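Local coordinates for secretion activator protein, hypothetical (Brucella abortus bv. 1 str. 9-941, PDB 7DNP) that probably cleaves peptidoglycan glycan strands as a muramidase, an autolysin of the type IV secretion system, at residues Ala2-Phe14 against Trp70-His84. Numbering follows the deposited sequence.
Sequences AKGTFAKAMPHVF and WNKVAGDDLPAGVDH
Ala2, the first modelled residue, places its N among three acceptors of the segment 70-84. Ala2 N donates to Gly75 O at 2.7 Å, in the carbonyl plane, and to Leu78 O. The third bond, from Ala2 N to Asp83 OD2, is 2.8 Å and comes on the anti side of the carboxylate. Three bonds from one N are consistent with a free, probably charged amino terminus, which the Asp83 carboxylate would help stabilise. Ala2 O meets the edge of the Trp70 indole, 3.2 Å from CZ2. Lys3 adds a water bridge from its O to Asp76 OD1. That same OD1 takes the Trp70 NE1 hydrogen, which fixes the turn of the indole. Thr5 has OG1 beside its own backbone N, chi1 -55°, and donates to Asp83 OD2 at 2.6 Å on the syn side. Ala2 N and Thr5 OG1 are both tilted out of the carboxylate plane and come from opposite faces. Phe6 lays CB and CD1 over one face of Trp70, with the ring planes at 47°. Gly75 CA lies over the opposite face, so the indole is sandwiched. One turn on, Ala9 CB packs 3.4 Å from His84 ND1, a buried atom with no polar partner in the model. Helix 58-70 ends in a Schellman motif with Ala74 at C-prime. The contact ties the amino terminus and the start of helix 5-17 to the loop between helices 58-70 and 82-93, within the helical lysozyme-clan GH108 fold.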
loop_
_atom_site.group_PDB
_atom_site.type_symbol
_atom_site.label_atom_id
_atom_site.label_comp_id
_atom_site.label_asym_id
_atom_site.label_seq_id
_atom_site.Cartn_x
_atom_site.Cartn_y
_atom_site.Cartn_z
ATOM N N ALA A 2 -10.829 -1.912 8.081
ATOM C CA ALA A 2 -11.677 -1.231 9.059
ATOM C C ALA A 2 -11.592 0.282 8.876
ATOM O O ALA A 2 -10.521 0.814 8.598
ATOM C CB ALA A 2 -11.279 -1.625 10.479
ATOM N N LYS A 3 -12.729 0.961 9.059
ATOM C CA LYS A 3 -12.829 2.383 8.738
ATOM C C LYS A 3 -11.819 3.216 9.516
ATOM O O LYS A 3 -11.184 4.116 8.955
ATOM C CB LYS A 3 -14.250 2.876 9.014
ATOM C CG LYS A 3 -14.399 4.398 9.043
ATOM C CD LYS A 3 -15.824 4.802 9.404
ATOM C CE LYS A 3 -15.981 6.316 9.483
ATOM N NZ LYS A 3 -17.385 6.686 9.829
ATOM N N GLY A 4 -11.655 2.930 10.808
ATOM C CA GLY A 4 -10.807 3.736 11.668
ATOM C C GLY A 4 -9.317 3.572 11.440
ATOM O O GLY A 4 -8.538 4.331 12.025
ATOM N N THR A 5 -8.900 2.611 10.614
ATOM C CA THR A 5 -7.474 2.402 10.404
ATOM C C THR A 5 -6.852 3.517 9.572
ATOM O O THR A 5 -5.679 3.855 9.775
ATOM C CB THR A 5 -7.231 1.047 9.739
ATOM O OG1 THR A 5 -7.850 0.011 10.515
ATOM C CG2 THR A 5 -5.729 0.761 9.627
ATOM N N PHE A 6 -7.613 4.102 8.644
ATOM C CA PHE A 6 -7.037 5.094 7.738
ATOM C C PHE A 6 -6.486 6.291 8.508
ATOM O O PHE A 6 -5.347 6.718 8.281
ATOM C CB PHE A 6 -8.082 5.533 6.710
ATOM C CG PHE A 6 -7.515 6.335 5.576
ATOM C CD1 PHE A 6 -6.700 5.739 4.623
ATOM C CD2 PHE A 6 -7.794 7.690 5.462
ATOM C CE1 PHE A 6 -6.173 6.483 3.574
ATOM C CE2 PHE A 6 -7.275 8.439 4.412
ATOM C CZ PHE A 6 -6.463 7.838 3.472
ATOM N N ALA A 7 -7.277 6.831 9.438
ATOM C CA ALA A 7 -6.819 7.938 10.273
ATOM C C ALA A 7 -5.630 7.547 11.144
ATOM O O ALA A 7 -4.828 8.411 11.516
ATOM C CB ALA A 7 -7.964 8.438 11.148
ATOM N N LYS A 8 -5.505 6.265 11.488
ATOM C CA LYS A 8 -4.385 5.820 12.308
ATOM C C LYS A 8 -3.141 5.573 11.466
ATOM O O LYS A 8 -2.024 5.859 11.908
ATOM C CB LYS A 8 -4.758 4.547 13.071
ATOM C CG LYS A 8 -5.614 4.761 14.308
ATOM C CD LYS A 8 -5.939 3.425 14.971
ATOM C CE LYS A 8 -6.001 3.546 16.489
ATOM N NZ LYS A 8 -7.238 4.242 16.944
ATOM N N ALA A 9 -3.314 5.044 10.253
ATOM C CA ALA A 9 -2.170 4.627 9.450
ATOM C C ALA A 9 -1.532 5.792 8.701
ATOM O O ALA A 9 -0.302 5.881 8.623
ATOM C CB ALA A 9 -2.599 3.540 8.465
ATOM N N MET A 10 -2.344 6.685 8.138
ATOM C CA MET A 10 -1.806 7.708 7.243
ATOM C C MET A 10 -0.782 8.638 7.889
ATOM O O MET A 10 0.176 9.018 7.195
ATOM C CB MET A 10 -2.957 8.517 6.631
ATOM C CG MET A 10 -3.707 7.785 5.536
ATOM S SD MET A 10 -2.652 6.948 4.327
ATOM C CE MET A 10 -1.734 8.334 3.655
ATOM N N PRO A 11 -0.908 9.055 9.157
ATOM C CA PRO A 11 0.186 9.845 9.747
ATOM C C PRO A 11 1.526 9.128 9.703
ATOM O O PRO A 11 2.559 9.767 9.472
ATOM C CB PRO A 11 -0.296 10.087 11.184
ATOM C CG PRO A 11 -1.775 10.050 11.079
ATOM C CD PRO A 11 -2.072 8.992 10.059
ATOM N N HIS A 12 1.532 7.806 9.893
ATOM C CA HIS A 12 2.775 7.050 9.771
ATOM C C HIS A 12 3.293 7.042 8.339
ATOM O O HIS A 12 4.509 7.046 8.124
ATOM C CB HIS A 12 2.578 5.616 10.268
ATOM C CG HIS A 12 2.343 5.520 11.741
ATOM N ND1 HIS A 12 1.107 5.227 12.281
ATOM C CD2 HIS A 12 3.180 5.691 12.791
ATOM C CE1 HIS A 12 1.196 5.217 13.598
ATOM N NE2 HIS A 12 2.444 5.495 13.934
ATOM N N VAL A 13 2.399 7.025 7.351
ATOM C CA VAL A 13 2.842 7.095 5.961
ATOM C C VAL A 13 3.514 8.434 5.689
ATOM O O VAL A 13 4.640 8.491 5.184
ATOM C CB VAL A 13 1.664 6.847 5.002
ATOM C CG1 VAL A 13 2.085 7.112 3.562
ATOM C CG2 VAL A 13 1.134 5.425 5.157
ATOM N N PHE A 14 2.836 9.535 6.026
ATOM C CA PHE A 14 3.395 10.859 5.766
ATOM C C PHE A 14 4.692 11.076 6.538
ATOM O O PHE A 14 5.631 11.698 6.025
ATOM C CB PHE A 14 2.369 11.940 6.115
ATOM C CG PHE A 14 1.289 12.110 5.078
ATOM C CD1 PHE A 14 1.589 12.612 3.823
ATOM C CD2 PHE A 14 -0.024 11.763 5.359
ATOM C CE1 PHE A 14 0.603 12.769 2.866
ATOM C CE2 PHE A 14 -1.014 11.916 4.407
ATOM C CZ PHE A 14 -0.701 12.420 3.159
ATOM N N TRP A 70 -6.433 3.343 -0.538
ATOM C CA TRP A 70 -7.295 2.798 0.508
ATOM C C TRP A 70 -8.604 2.252 -0.063
ATOM O O TRP A 70 -8.980 1.104 0.204
ATOM C CB TRP A 70 -7.568 3.877 1.560
ATOM C CG TRP A 70 -8.470 3.449 2.683
ATOM C CD1 TRP A 70 -9.781 3.782 2.850
ATOM C CD2 TRP A 70 -8.122 2.621 3.798
ATOM N NE1 TRP A 70 -10.273 3.210 3.999
ATOM C CE2 TRP A 70 -9.272 2.492 4.599
ATOM C CE3 TRP A 70 -6.948 1.969 4.194
ATOM C CZ2 TRP A 70 -9.286 1.742 5.775
ATOM C CZ3 TRP A 70 -6.965 1.224 5.364
ATOM C CH2 TRP A 70 -8.123 1.117 6.137
ATOM N N ASN A 71 -9.317 3.061 -0.856
ATOM C CA ASN A 71 -10.593 2.601 -1.403
ATOM C C ASN A 71 -10.408 1.499 -2.441
ATOM O O ASN A 71 -11.277 0.631 -2.577
ATOM C CB ASN A 71 -11.370 3.773 -2.010
ATOM C CG ASN A 71 -12.000 4.664 -0.954
ATOM O OD1 ASN A 71 -12.123 4.277 0.209
ATOM N ND2 ASN A 71 -12.403 5.862 -1.355
ATOM N N LYS A 72 -9.297 1.505 -3.180
ATOM C CA LYS A 72 -9.082 0.488 -4.206
ATOM C C LYS A 72 -8.658 -0.861 -3.637
ATOM O O LYS A 72 -8.617 -1.845 -4.384
ATOM C CB LYS A 72 -8.045 0.979 -5.222
ATOM C CG LYS A 72 -8.521 2.188 -6.010
ATOM C CD LYS A 72 -8.202 2.071 -7.493
ATOM C CE LYS A 72 -9.091 3.013 -8.314
ATOM N NZ LYS A 72 -8.380 4.261 -8.727
ATOM N N VAL A 73 -8.334 -0.936 -2.350
ATOM C CA VAL A 73 -8.140 -2.209 -1.669
ATOM C C VAL A 73 -9.265 -2.483 -0.677
ATOM O O VAL A 73 -9.148 -3.393 0.155
ATOM C CB VAL A 73 -6.763 -2.272 -0.986
ATOM C CG1 VAL A 73 -5.655 -2.032 -2.008
ATOM C CG2 VAL A 73 -6.676 -1.264 0.156
ATOM N N ALA A 74 -10.355 -1.711 -0.748
ATOM C CA ALA A 74 -11.523 -1.860 0.124
ATOM C C ALA A 74 -11.118 -1.853 1.595
ATOM O O ALA A 74 -11.543 -2.697 2.387
ATOM C CB ALA A 74 -12.312 -3.126 -0.222
ATOM N N GLY A 75 -10.289 -0.865 1.953
ATOM C CA GLY A 75 -9.732 -0.813 3.297
ATOM C C GLY A 75 -10.788 -0.778 4.384
ATOM O O GLY A 75 -10.621 -1.391 5.442
ATOM N N ASP A 76 -11.890 -0.062 4.139
ATOM C CA ASP A 76 -12.980 -0.014 5.110
ATOM C C ASP A 76 -13.516 -1.400 5.424
ATOM O O ASP A 76 -13.950 -1.658 6.552
ATOM C CB ASP A 76 -14.121 0.858 4.585
ATOM C CG ASP A 76 -13.859 2.332 4.773
ATOM O OD1 ASP A 76 -12.759 2.683 5.246
ATOM O OD2 ASP A 76 -14.751 3.137 4.437
ATOM N N ASP A 77 -13.502 -2.299 4.444
ATOM C CA ASP A 77 -14.141 -3.595 4.597
ATOM C C ASP A 77 -13.181 -4.704 5.005
ATOM O O ASP A 77 -13.638 -5.740 5.501
ATOM C CB ASP A 77 -14.849 -3.975 3.294
ATOM C CG ASP A 77 -15.821 -2.905 2.839
ATOM O OD1 ASP A 77 -16.822 -2.675 3.552
ATOM O OD2 ASP A 77 -15.568 -2.278 1.785
ATOM N N LEU A 78 -11.875 -4.515 4.831
ATOM C CA LEU A 78 -10.930 -5.532 5.261
ATOM C C LEU A 78 -10.838 -5.551 6.788
ATOM O O LEU A 78 -11.107 -4.540 7.446
ATOM C CB LEU A 78 -9.550 -5.275 4.657
ATOM C CG LEU A 78 -9.397 -5.428 3.140
ATOM C CD1 LEU A 78 -7.963 -5.141 2.711
ATOM C CD2 LEU A 78 -9.813 -6.821 2.694
ATOM N N PRO A 79 -10.486 -6.694 7.380
ATOM C CA PRO A 79 -10.275 -6.733 8.831
ATOM C C PRO A 79 -9.176 -5.764 9.242
ATOM O O PRO A 79 -8.266 -5.456 8.466
ATOM C CB PRO A 79 -9.862 -8.186 9.099
ATOM C CG PRO A 79 -10.312 -8.953 7.912
ATOM C CD PRO A 79 -10.248 -8.001 6.750
ATOM N N ALA A 80 -9.281 -5.273 10.476
ATOM C CA ALA A 80 -8.232 -4.431 11.031
ATOM C C ALA A 80 -6.892 -5.153 10.970
ATOM O O ALA A 80 -6.805 -6.360 11.219
ATOM C CB ALA A 80 -8.565 -4.049 12.475
ATOM N N GLY A 81 -5.854 -4.417 10.624
ATOM C CA GLY A 81 -4.533 -4.998 10.408
ATOM C C GLY A 81 -4.310 -5.506 9.004
ATOM O O GLY A 81 -3.317 -5.157 8.365
ATOM N N VAL A 82 -5.218 -6.355 8.517
ATOM C CA VAL A 82 -5.188 -6.743 7.110
ATOM C C VAL A 82 -5.282 -5.509 6.226
ATOM O O VAL A 82 -4.594 -5.407 5.202
ATOM C CB VAL A 82 -6.321 -7.740 6.800
ATOM C CG1 VAL A 82 -6.389 -8.013 5.303
ATOM C CG2 VAL A 82 -6.123 -9.041 7.576
ATOM N N ASP A 83 -6.140 -4.556 6.607
ATOM C CA ASP A 83 -6.280 -3.323 5.837
ATOM C C ASP A 83 -4.943 -2.601 5.705
ATOM O O ASP A 83 -4.550 -2.205 4.603
ATOM C CB ASP A 83 -7.339 -2.415 6.475
ATOM C CG ASP A 83 -7.181 -2.268 7.988
ATOM O OD1 ASP A 83 -6.149 -2.691 8.548
ATOM O OD2 ASP A 83 -8.105 -1.707 8.622
ATOM N N HIS A 84 -4.211 -2.457 6.815
ATOM C CA HIS A 84 -2.955 -1.709 6.780
ATOM C C HIS A 84 -1.900 -2.427 5.951
ATOM O O HIS A 84 -1.186 -1.794 5.162
ATOM C CB HIS A 84 -2.439 -1.463 8.199
ATOM C CG HIS A 84 -1.128 -0.740 8.243
ATOM N ND1 HIS A 84 -0.998 0.586 7.898
ATOM C CD2 HIS A 84 0.114 -1.164 8.583
ATOM C CE1 HIS A 84 0.265 0.953 8.027
ATOM N NE2 HIS A 84 0.961 -0.091 8.438
HETATM O O HOH W 1 -11.961 5.066 6.304
#